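Local coordinates for protein terminal oxygenase component of carbazole 1,9a-dioxygenase (Nocardioides aromaticivorans, PDB 3GCF) that probably inserts dioxygen into carbazole, drawing electrons from a ferredoxin through a Rieske [2Fe-2S] cluster to a mononuclear iron(II) centre, at residues D32-P37 / R376-R381; R171-N176 / T296-F301; E258-A263 / P280-I285. All blocks are in the same frame, centred on the assembly; numbering follows the deposited sequence.

Contact 1: residues D32-P37 / R376-R381; sequences DNHWHP and RGRGVR
Arg378 lies against His34 and Asn33 where edge strand 34-40 of the Rieske sheet begins, at a G1 beta bulge whose Asn33 and His34 both face Ile143. The partner segment is the C-terminal tail, which leaves helix 364-376 at Gly377. Start at Arg378 CB: it sits 3.5 Å from His34 NE2 and also touches CB of Asn33. CG lies beside the backbone N (chi1 -76°), and from there the chain runs extended to NE, which carries it obliquely across the imidazole. CG stays near NE2 and CE1. CD then passes over one face of the His34 ring, 3.9 Å from its centroid in a CH-pi contact, while closing to 3.0 Å on Asn33 O. At NE, the guanidinium turns its edge to His34 CE1, and the tip continues to a salt bridge with Glu153 and a cation-pi contact with Trp225.

The same imidazole receives the backbone: Arg378 N donates to His34 NE2 over 3.1 Å, nearly straight at 166° but tilted 24° from the ring plane. With ND1 bonded to Asp154, this is consistent with a neutral ring carrying its proton on ND1. Both ring nitrogens are therefore held, which fixes the ring's rotation.

Further along, Asp32 N donates to Gly379 O at 2.9 Å. Two waters lie between the Asp32 carboxylate and Val380 O. Arg381, whose NH1 is paired with Glu57, makes a weak salt bridge to Asp32: one guanidinium face lies against Asp32 CB, and NH2 stands 3.4 Å from OD2.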
loop_
_atom_site.group_PDB
_atom_site.type_symbol
_atom_site.label_atom_id
_atom_site.label_comp_id
_atom_site.label_asym_id
_atom_site.label_seq_id
_atom_site.Cartn_x
_atom_site.Cartn_y
_atom_site.Cartn_z
ATOM N N ASP A 32 25.493 9.756 -8.876
ATOM C CA ASP A 32 25.761 9.053 -10.119
ATOM C C ASP A 32 27.076 9.552 -10.721
ATOM O O ASP A 32 27.731 10.441 -10.158
ATOM C CB ASP A 32 24.577 9.175 -11.092
ATOM C CG ASP A 32 24.282 10.603 -11.500
ATOM O OD1 ASP A 32 24.458 11.522 -10.676
ATOM O OD2 ASP A 32 23.848 10.798 -12.653
ATOM N N ASN A 33 27.453 8.977 -11.858
ATOM C CA ASN A 33 28.723 9.274 -12.502
ATOM C C ASN A 33 29.783 8.636 -11.606
ATOM O O ASN A 33 30.864 9.179 -11.386
ATOM C CB ASN A 33 28.948 10.780 -12.656
ATOM C CG ASN A 33 28.190 11.357 -13.848
ATOM O OD1 ASN A 33 28.035 10.693 -14.878
ATOM N ND2 ASN A 33 27.725 12.592 -13.718
ATOM N N HIS A 34 29.427 7.463 -11.085
ATOM C CA HIS A 34 30.277 6.657 -10.218
ATOM C C HIS A 34 29.973 5.194 -10.516
ATOM O O HIS A 34 28.896 4.863 -11.016
ATOM C CB HIS A 34 29.948 6.899 -8.736
ATOM C CG HIS A 34 30.493 8.177 -8.179
ATOM N ND1 HIS A 34 31.823 8.340 -7.854
ATOM C CD2 HIS A 34 29.884 9.347 -7.871
ATOM C CE1 HIS A 34 32.009 9.555 -7.367
ATOM N NE2 HIS A 34 30.848 10.187 -7.368
ATOM N N TRP A 35 30.925 4.323 -10.211
ATOM C CA TRP A 35 30.719 2.898 -10.382
ATOM C C TRP A 35 29.979 2.432 -9.126
ATOM O O TRP A 35 30.219 2.951 -8.030
ATOM C CB TRP A 35 32.050 2.154 -10.467
ATOM C CG TRP A 35 32.808 2.349 -11.739
ATOM C CD1 TRP A 35 33.801 3.255 -11.977
ATOM C CD2 TRP A 35 32.656 1.593 -12.945
ATOM N NE1 TRP A 35 34.284 3.105 -13.256
ATOM C CE2 TRP A 35 33.596 2.092 -13.874
ATOM C CE3 TRP A 35 31.814 0.536 -13.332
ATOM C CZ2 TRP A 35 33.721 1.572 -15.171
ATOM C CZ3 TRP A 35 31.939 0.019 -14.623
ATOM C CH2 TRP A 35 32.888 0.540 -15.525
ATOM N N HIS A 36 29.081 1.466 -9.291
ATOM C CA HIS A 36 28.317 0.903 -8.177
ATOM C C HIS A 36 28.166 -0.596 -8.419
ATOM O O HIS A 36 27.991 -1.025 -9.554
ATOM C CB HIS A 36 26.913 1.522 -8.104
ATOM C CG HIS A 36 26.890 2.941 -7.633
ATOM N ND1 HIS A 36 27.074 3.291 -6.312
ATOM C CD2 HIS A 36 26.686 4.100 -8.305
ATOM C CE1 HIS A 36 26.984 4.604 -6.191
ATOM N NE2 HIS A 36 26.750 5.120 -7.385
ATOM N N PRO A 37 28.250 -1.414 -7.359
ATOM C CA PRO A 37 28.100 -2.858 -7.559
ATOM C C PRO A 37 26.644 -3.187 -7.886
ATOM O O PRO A 37 25.727 -2.547 -7.371
ATOM C CB PRO A 37 28.539 -3.441 -6.216
ATOM C CG PRO A 37 28.164 -2.357 -5.239
ATOM C CD PRO A 37 28.604 -1.108 -5.962
ATOM N N ARG A 376 32.239 16.546 -3.219
ATOM C CA ARG A 376 32.890 15.731 -4.238
ATOM C C ARG A 376 32.045 14.725 -5.013
ATOM O O ARG A 376 32.537 14.136 -5.977
ATOM C CB ARG A 376 34.082 15.005 -3.615
ATOM C CG ARG A 376 35.045 15.917 -2.879
ATOM C CD ARG A 376 35.861 16.773 -3.830
ATOM N NE ARG A 376 36.688 17.724 -3.095
ATOM C CZ ARG A 376 37.648 18.466 -3.639
ATOM N NH1 ARG A 376 37.917 18.371 -4.936
ATOM N NH2 ARG A 376 38.339 19.313 -2.883
ATOM N N GLY A 377 30.803 14.497 -4.595
ATOM C CA GLY A 377 29.968 13.564 -5.336
ATOM C C GLY A 377 29.970 14.038 -6.778
ATOM O O GLY A 377 29.643 15.188 -7.037
ATOM N N ARG A 378 30.342 13.177 -7.720
ATOM C CA ARG A 378 30.406 13.585 -9.122
ATOM C C ARG A 378 29.082 14.018 -9.739
ATOM O O ARG A 378 29.055 14.895 -10.599
ATOM C CB ARG A 378 31.022 12.477 -9.972
ATOM C CG ARG A 378 32.530 12.350 -9.829
ATOM C CD ARG A 378 32.981 11.074 -10.499
ATOM N NE ARG A 378 34.398 10.782 -10.321
ATOM C CZ ARG A 378 35.363 11.247 -11.104
ATOM N NH1 ARG A 378 35.071 12.044 -12.124
ATOM N NH2 ARG A 378 36.618 10.888 -10.885
ATOM N N GLY A 379 27.987 13.408 -9.311
ATOM C CA GLY A 379 26.697 13.782 -9.855
ATOM C C GLY A 379 25.591 13.516 -8.861
ATOM O O GLY A 379 25.626 12.519 -8.139
ATOM N N VAL A 380 24.607 14.404 -8.818
ATOM C CA VAL A 380 23.493 14.242 -7.900
ATOM C C VAL A 380 22.241 13.749 -8.607
ATOM O O VAL A 380 21.838 14.284 -9.641
ATOM C CB VAL A 380 23.158 15.570 -7.183
ATOM C CG1 VAL A 380 21.880 15.416 -6.370
ATOM C CG2 VAL A 380 24.313 15.977 -6.278
ATOM N N ARG A 381 21.633 12.714 -8.045
ATOM C CA ARG A 381 20.408 12.167 -8.596
ATOM C C ARG A 381 19.368 12.264 -7.484
ATOM O O ARG A 381 19.458 11.572 -6.467
ATOM C CB ARG A 381 20.618 10.717 -9.028
ATOM C CG ARG A 381 19.415 10.122 -9.728
ATOM C CD ARG A 381 19.759 8.825 -10.435
ATOM N NE ARG A 381 20.599 9.032 -11.613
ATOM C CZ ARG A 381 20.910 8.067 -12.474
ATOM N NH1 ARG A 381 20.450 6.836 -12.282
ATOM N NH2 ARG A 381 21.677 8.325 -13.526
HETATM O O HOH W 1 23.761 14.033 -12.243
HETATM O O HOH W 2 21.356 12.767 -12.413
#

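Contact 2: residues R171-N176 / T296-F301; sequences RTVQSN and TQHEYF
An antiparallel strand pair at the edge of the seven-stranded sheet of the catalytic, Bet v 1-like domain joins 171-173 to 298-301. Arg171 with Tyr300 and Val173 with His298 are hydrogen-bonded pairs, each closed by two backbone bonds; Thr172 and Glu299 form the non-hydrogen-bonded pair between them.

On the face of Val173 and His298, the two side chains lie alongside each other. His298 CG stands between its backbone N and carbonyl carbon (chi1 69°), which brings the ring against Val173 and Ser175. Val173 CB sits over one face, toward the rim, in a CH-pi contact 3.8 Å from the ring centroid, and ND1 donates to Ser175 O at 2.9 Å. That bond is almost straight (174°) and lies in the imidazole plane, yet it meets Ser175 O from above the carbonyl plane. Ser175 OG, itself donating to Asn176 O, packs 3.2 Å from His298 CE1. Val173 CG2 also reaches Tyr300 CB, at 3.7 Å. Arg171 runs alongside Tyr300, pointing the same way, its guanidinium tilted 36° from the ring; its NE is 3.8 Å from Tyr300 CD2, and a water joins NE to Tyr300 O, while NH1 pairs with Asp335.

On the other face, Thr172 OG1 donates to the syn lone pair of Glu299 OE1 over 3.0 Å; Glu299 OE2 is paired with Arg170. Past the strand, Gln174 and Gln297 point the same way, and Gln297 NE2 meets an in-plane lone pair of Gln174 OE1 at 2.7 Å.

Tyr300 hydrogen-bonds Glu288 through its hydroxyl, and its side chain is about 6 Å from the iron, close to the ligand Asp337. The backbone pairing with Arg171, the packing on Val173 and the bond to Glu288 thus probably hold Tyr300 in place beside the iron site.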
loop_
_atom_site.group_PDB
_atom_site.type_symbol
_atom_site.label_atom_id
_atom_site.label_comp_id
_atom_site.label_asym_id
_atom_site.label_seq_id
_atom_site.Cartn_x
_atom_site.Cartn_y
_atom_site.Cartn_z
ATOM N N ARG A 171 21.659 -7.878 -0.209
ATOM C CA ARG A 171 20.266 -7.999 0.179
ATOM C C ARG A 171 19.660 -6.607 0.095
ATOM O O ARG A 171 20.380 -5.605 0.088
ATOM C CB ARG A 171 20.146 -8.537 1.611
ATOM C CG ARG A 171 20.351 -7.474 2.692
ATOM C CD ARG A 171 20.337 -8.068 4.095
ATOM N NE ARG A 171 21.656 -8.523 4.523
ATOM C CZ ARG A 171 21.892 -9.140 5.676
ATOM N NH1 ARG A 171 20.893 -9.380 6.514
ATOM N NH2 ARG A 171 23.128 -9.504 6.002
ATOM N N THR A 172 18.337 -6.557 0.038
ATOM C CA THR A 172 17.593 -5.308 -0.037
ATOM C C THR A 172 17.263 -4.822 1.372
ATOM O O THR A 172 16.911 -5.622 2.229
ATOM C CB THR A 172 16.279 -5.525 -0.819
ATOM O OG1 THR A 172 16.590 -5.953 -2.152
ATOM C CG2 THR A 172 15.451 -4.241 -0.871
ATOM N N VAL A 173 17.390 -3.516 1.605
ATOM C CA VAL A 173 17.087 -2.909 2.903
ATOM C C VAL A 173 16.077 -1.789 2.662
ATOM O O VAL A 173 16.221 -1.006 1.722
ATOM C CB VAL A 173 18.350 -2.307 3.569
ATOM C CG1 VAL A 173 17.979 -1.647 4.897
ATOM C CG2 VAL A 173 19.386 -3.400 3.802
ATOM N N GLN A 174 15.051 -1.718 3.507
ATOM C CA GLN A 174 14.011 -0.714 3.340
ATOM C C GLN A 174 14.310 0.637 3.992
ATOM O O GLN A 174 13.622 1.050 4.921
ATOM C CB GLN A 174 12.673 -1.244 3.870
ATOM C CG GLN A 174 12.241 -2.610 3.320
ATOM C CD GLN A 174 12.060 -2.622 1.803
ATOM O OE1 GLN A 174 11.436 -1.731 1.235
ATOM N NE2 GLN A 174 12.593 -3.649 1.148
ATOM N N SER A 175 15.340 1.321 3.511
ATOM C CA SER A 175 15.678 2.643 4.020
ATOM C C SER A 175 16.474 3.338 2.942
ATOM O O SER A 175 17.029 2.687 2.053
ATOM C CB SER A 175 16.530 2.563 5.302
ATOM O OG SER A 175 17.927 2.619 5.025
ATOM N N ASN A 176 16.524 4.662 3.016
ATOM C CA ASN A 176 17.300 5.434 2.061
ATOM C C ASN A 176 18.734 4.932 2.215
ATOM O O ASN A 176 19.124 4.496 3.300
ATOM C CB ASN A 176 17.230 6.920 2.408
ATOM C CG ASN A 176 18.021 7.774 1.446
ATOM O OD1 ASN A 176 19.101 8.264 1.781
ATOM N ND2 ASN A 176 17.482 7.971 0.246
ATOM N N THR A 296 13.644 5.229 -1.094
ATOM C CA THR A 296 13.474 4.653 0.239
ATOM C C THR A 296 14.067 3.258 0.419
ATOM O O THR A 296 13.810 2.600 1.430
ATOM C CB THR A 296 11.973 4.569 0.602
ATOM O OG1 THR A 296 11.344 3.569 -0.211
ATOM C CG2 THR A 296 11.282 5.907 0.354
ATOM N N GLN A 297 14.866 2.807 -0.544
ATOM C CA GLN A 297 15.445 1.471 -0.467
ATOM C C GLN A 297 16.869 1.417 -1.001
ATOM O O GLN A 297 17.259 2.242 -1.827
ATOM C CB GLN A 297 14.579 0.491 -1.269
ATOM C CG GLN A 297 13.101 0.504 -0.897
ATOM C CD GLN A 297 12.226 -0.224 -1.915
ATOM O OE1 GLN A 297 12.154 0.167 -3.080
ATOM N NE2 GLN A 297 11.558 -1.284 -1.475
ATOM N N HIS A 298 17.654 0.459 -0.515
ATOM C CA HIS A 298 19.011 0.302 -1.016
ATOM C C HIS A 298 19.443 -1.148 -0.976
ATOM O O HIS A 298 18.844 -1.968 -0.278
ATOM C CB HIS A 298 20.025 1.185 -0.257
ATOM C CG HIS A 298 20.268 0.781 1.164
ATOM N ND1 HIS A 298 19.475 1.207 2.208
ATOM C CD2 HIS A 298 21.261 0.049 1.724
ATOM C CE1 HIS A 298 19.971 0.761 3.350
ATOM N NE2 HIS A 298 21.055 0.056 3.084
ATOM N N GLU A 299 20.473 -1.463 -1.756
ATOM C CA GLU A 299 20.996 -2.817 -1.804
ATOM C C GLU A 299 22.260 -2.821 -0.961
ATOM O O GLU A 299 23.229 -2.114 -1.258
ATOM C CB GLU A 299 21.323 -3.226 -3.240
ATOM C CG GLU A 299 21.682 -4.701 -3.381
ATOM C CD GLU A 299 20.474 -5.626 -3.251
ATOM O OE1 GLU A 299 19.354 -5.132 -2.999
ATOM O OE2 GLU A 299 20.646 -6.854 -3.406
ATOM N N TYR A 300 22.231 -3.619 0.096
ATOM C CA TYR A 300 23.337 -3.728 1.032
ATOM C C TYR A 300 24.268 -4.873 0.637
ATOM O O TYR A 300 23.870 -6.033 0.658
ATOM C CB TYR A 300 22.743 -3.938 2.429
ATOM C CG TYR A 300 23.699 -4.242 3.564
ATOM C CD1 TYR A 300 24.928 -3.589 3.683
ATOM C CD2 TYR A 300 23.332 -5.145 4.568
ATOM C CE1 TYR A 300 25.768 -3.831 4.780
ATOM C CE2 TYR A 300 24.154 -5.391 5.661
ATOM C CZ TYR A 300 25.368 -4.734 5.766
ATOM O OH TYR A 300 26.168 -4.992 6.857
ATOM N N PHE A 301 25.496 -4.533 0.249
ATOM C CA PHE A 301 26.498 -5.534 -0.125
ATOM C C PHE A 301 27.482 -5.680 1.030
ATOM O O PHE A 301 27.917 -4.688 1.611
ATOM C CB PHE A 301 27.315 -5.103 -1.358
ATOM C CG PHE A 301 26.564 -5.150 -2.667
ATOM C CD1 PHE A 301 25.573 -4.217 -2.958
ATOM C CD2 PHE A 301 26.896 -6.099 -3.634
ATOM C CE1 PHE A 301 24.923 -4.221 -4.198
ATOM C CE2 PHE A 301 26.252 -6.118 -4.884
ATOM C CZ PHE A 301 25.263 -5.173 -5.166
HETATM O O HOH W 3 23.793 -8.069 2.421
#

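Contact 3: residues E258-A263 / P280-I285; sequences EEKKVA and PDPTLI
Pro280, entered through a cis peptide bond, packs its carbonyl O against Val262 CG1 at 4.1 Å; that oxygen accepts a hydrogen bond from Trp198 NE1. Next, Asp281 swings its carboxylate anti to the backbone N (chi1 -174°), which carries OD1 to Lys260. The lysine chain, extended beyond CG, puts NZ 3.0 Å from OD1 on the syn lone pair, a salt bridge; Asn202 bonds both partners, and a water joins NZ to OD2. OD2 serves the segment itself: Thr283 N donates to it at 3.1 Å, an Asx turn, and Thr283 OG1 at 2.7 Å from the opposite face of the carboxylate. With an alanine here in place of Asp281, the Lys260 ammonium is likely to lose its charge partner, and Thr283 both of its holds on the turn. Pro282 lays its ring across Lys260, CD to CD 3.8 Å, with CG 3.7 Å from Lys261 O. Leu284 N then closes a type I turn back to Asp281 O. The contact thus packs the loop before strand 265-269 against the loop between strands 273-277 and 285-292 of the catalytic domain. There Leu284 packs on helix 311-331, and Ile285 joins Gln305 of strand 298-307 by backbone bonds.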
loop_
_atom_site.group_PDB
_atom_site.type_symbol
_atom_site.label_atom_id
_atom_site.label_comp_id
_atom_site.label_asym_id
_atom_site.label_seq_id
_atom_site.Cartn_x
_atom_site.Cartn_y
_atom_site.Cartn_z
ATOM N N GLU A 258 42.289 -14.689 26.155
ATOM C CA GLU A 258 42.634 -14.728 24.736
ATOM C C GLU A 258 41.473 -14.345 23.811
ATOM O O GLU A 258 40.833 -15.211 23.215
ATOM C CB GLU A 258 43.169 -16.111 24.356
ATOM C CG GLU A 258 44.041 -16.753 25.423
ATOM C CD GLU A 258 45.518 -16.496 25.201
ATOM O OE1 GLU A 258 45.942 -15.326 25.316
ATOM O OE2 GLU A 258 46.256 -17.461 24.913
ATOM N N GLU A 259 41.239 -13.044 23.669
ATOM C CA GLU A 259 40.208 -12.540 22.766
ATOM C C GLU A 259 40.822 -11.874 21.534
ATOM O O GLU A 259 41.976 -11.446 21.558
ATOM C CB GLU A 259 39.291 -11.557 23.495
ATOM C CG GLU A 259 38.629 -12.130 24.738
ATOM C CD GLU A 259 37.603 -11.189 25.338
ATOM O OE1 GLU A 259 37.966 -10.037 25.656
ATOM O OE2 GLU A 259 36.435 -11.601 25.491
ATOM N N LYS A 260 40.041 -11.791 20.460
ATOM C CA LYS A 260 40.490 -11.182 19.221
ATOM C C LYS A 260 40.171 -9.699 19.148
ATOM O O LYS A 260 39.156 -9.239 19.672
ATOM C CB LYS A 260 39.859 -11.909 18.031
ATOM C CG LYS A 260 40.152 -13.402 18.005
ATOM C CD LYS A 260 39.514 -14.074 16.795
ATOM C CE LYS A 260 39.690 -15.580 16.842
ATOM N NZ LYS A 260 39.188 -16.205 15.600
ATOM N N LYS A 261 41.050 -8.957 18.489
ATOM C CA LYS A 261 40.883 -7.526 18.330
ATOM C C LYS A 261 40.505 -7.229 16.882
ATOM O O LYS A 261 41.168 -7.685 15.953
ATOM C CB LYS A 261 42.187 -6.806 18.686
ATOM C CG LYS A 261 42.113 -5.281 18.641
ATOM C CD LYS A 261 41.365 -4.684 19.843
ATOM C CE LYS A 261 39.857 -4.923 19.775
ATOM N NZ LYS A 261 39.168 -4.464 21.019
ATOM N N VAL A 262 39.436 -6.467 16.693
ATOM C CA VAL A 262 38.997 -6.124 15.352
ATOM C C VAL A 262 38.694 -4.639 15.267
ATOM O O VAL A 262 38.833 -3.917 16.246
ATOM C CB VAL A 262 37.741 -6.940 14.949
ATOM C CG1 VAL A 262 38.069 -8.438 14.966
ATOM C CG2 VAL A 262 36.579 -6.627 15.895
ATOM N N ALA A 263 38.304 -4.180 14.084
ATOM C CA ALA A 263 37.983 -2.774 13.883
ATOM C C ALA A 263 39.069 -1.822 14.415
ATOM O O ALA A 263 38.821 -1.010 15.305
ATOM C CB ALA A 263 36.629 -2.455 14.538
ATOM N N PRO A 280 35.114 -9.427 9.948
ATOM C CA PRO A 280 34.674 -9.713 11.323
ATOM C C PRO A 280 35.675 -10.553 12.111
ATOM O O PRO A 280 35.377 -11.036 13.207
ATOM C CB PRO A 280 33.356 -10.447 11.109
ATOM C CG PRO A 280 33.636 -11.240 9.866
ATOM C CD PRO A 280 34.355 -10.239 8.977
ATOM N N ASP A 281 36.865 -10.719 11.543
ATOM C CA ASP A 281 37.932 -11.498 12.168
ATOM C C ASP A 281 39.259 -10.804 11.856
ATOM O O ASP A 281 39.367 -10.074 10.868
ATOM C CB ASP A 281 37.941 -12.918 11.585
ATOM C CG ASP A 281 38.921 -13.840 12.289
ATOM O OD1 ASP A 281 38.593 -14.331 13.392
ATOM O OD2 ASP A 281 40.027 -14.067 11.744
ATOM N N PRO A 282 40.285 -11.007 12.697
ATOM C CA PRO A 282 41.575 -10.362 12.428
ATOM C C PRO A 282 42.122 -10.676 11.029
ATOM O O PRO A 282 42.803 -9.851 10.424
ATOM C CB PRO A 282 42.478 -10.916 13.530
ATOM C CG PRO A 282 41.528 -11.086 14.675
ATOM C CD PRO A 282 40.304 -11.697 14.000
ATOM N N THR A 283 41.817 -11.869 10.522
ATOM C CA THR A 283 42.303 -12.292 9.207
ATOM C C THR A 283 41.452 -11.808 8.038
ATOM O O THR A 283 41.649 -12.247 6.904
ATOM C CB THR A 283 42.356 -13.822 9.095
ATOM O OG1 THR A 283 41.026 -14.343 9.202
ATOM C CG2 THR A 283 43.225 -14.421 10.200
ATOM N N LEU A 284 40.518 -10.902 8.297
ATOM C CA LEU A 284 39.643 -10.424 7.234
ATOM C C LEU A 284 39.383 -8.927 7.265
ATOM O O LEU A 284 39.551 -8.271 8.293
ATOM C CB LEU A 284 38.286 -11.135 7.323
ATOM C CG LEU A 284 38.238 -12.657 7.188
ATOM C CD1 LEU A 284 36.851 -13.155 7.571
ATOM C CD2 LEU A 284 38.584 -13.056 5.761
ATOM N N ILE A 285 38.962 -8.400 6.122
ATOM C CA ILE A 285 38.591 -7.002 6.007
ATOM C C ILE A 285 37.161 -7.019 5.451
ATOM O O ILE A 285 36.851 -7.812 4.559
ATOM C CB ILE A 285 39.530 -6.237 5.050
ATOM C CG1 ILE A 285 40.896 -6.051 5.720
ATOM C CG2 ILE A 285 38.924 -4.874 4.686
ATOM C CD1 ILE A 285 41.904 -5.295 4.866
HETATM O O HOH W 4 41.480 -15.618 13.777
#

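In the fold
Following the chain from the N terminus, contact 1 opens at 32-37, where the first strand of the Rieske sheet begins, and closes last, when the tail after helix 364-376 returns at 376-381. It spans almost the whole chain and ties the Rieske part to the C-terminal end. Within that span, contact 2 joins edge strand 164-173 to strand 298-307 of the catalytic sheet. Contact 3 is the innermost and most local, linking two loops that flank strands 265-269 and 273-277. All three nest and none cross. Contacts 1 and 2 touch, Pro37 O lying 3.5 Å from Phe301 CZ; contact 3 stays apart, its centre about 27 Å from that of contact 2.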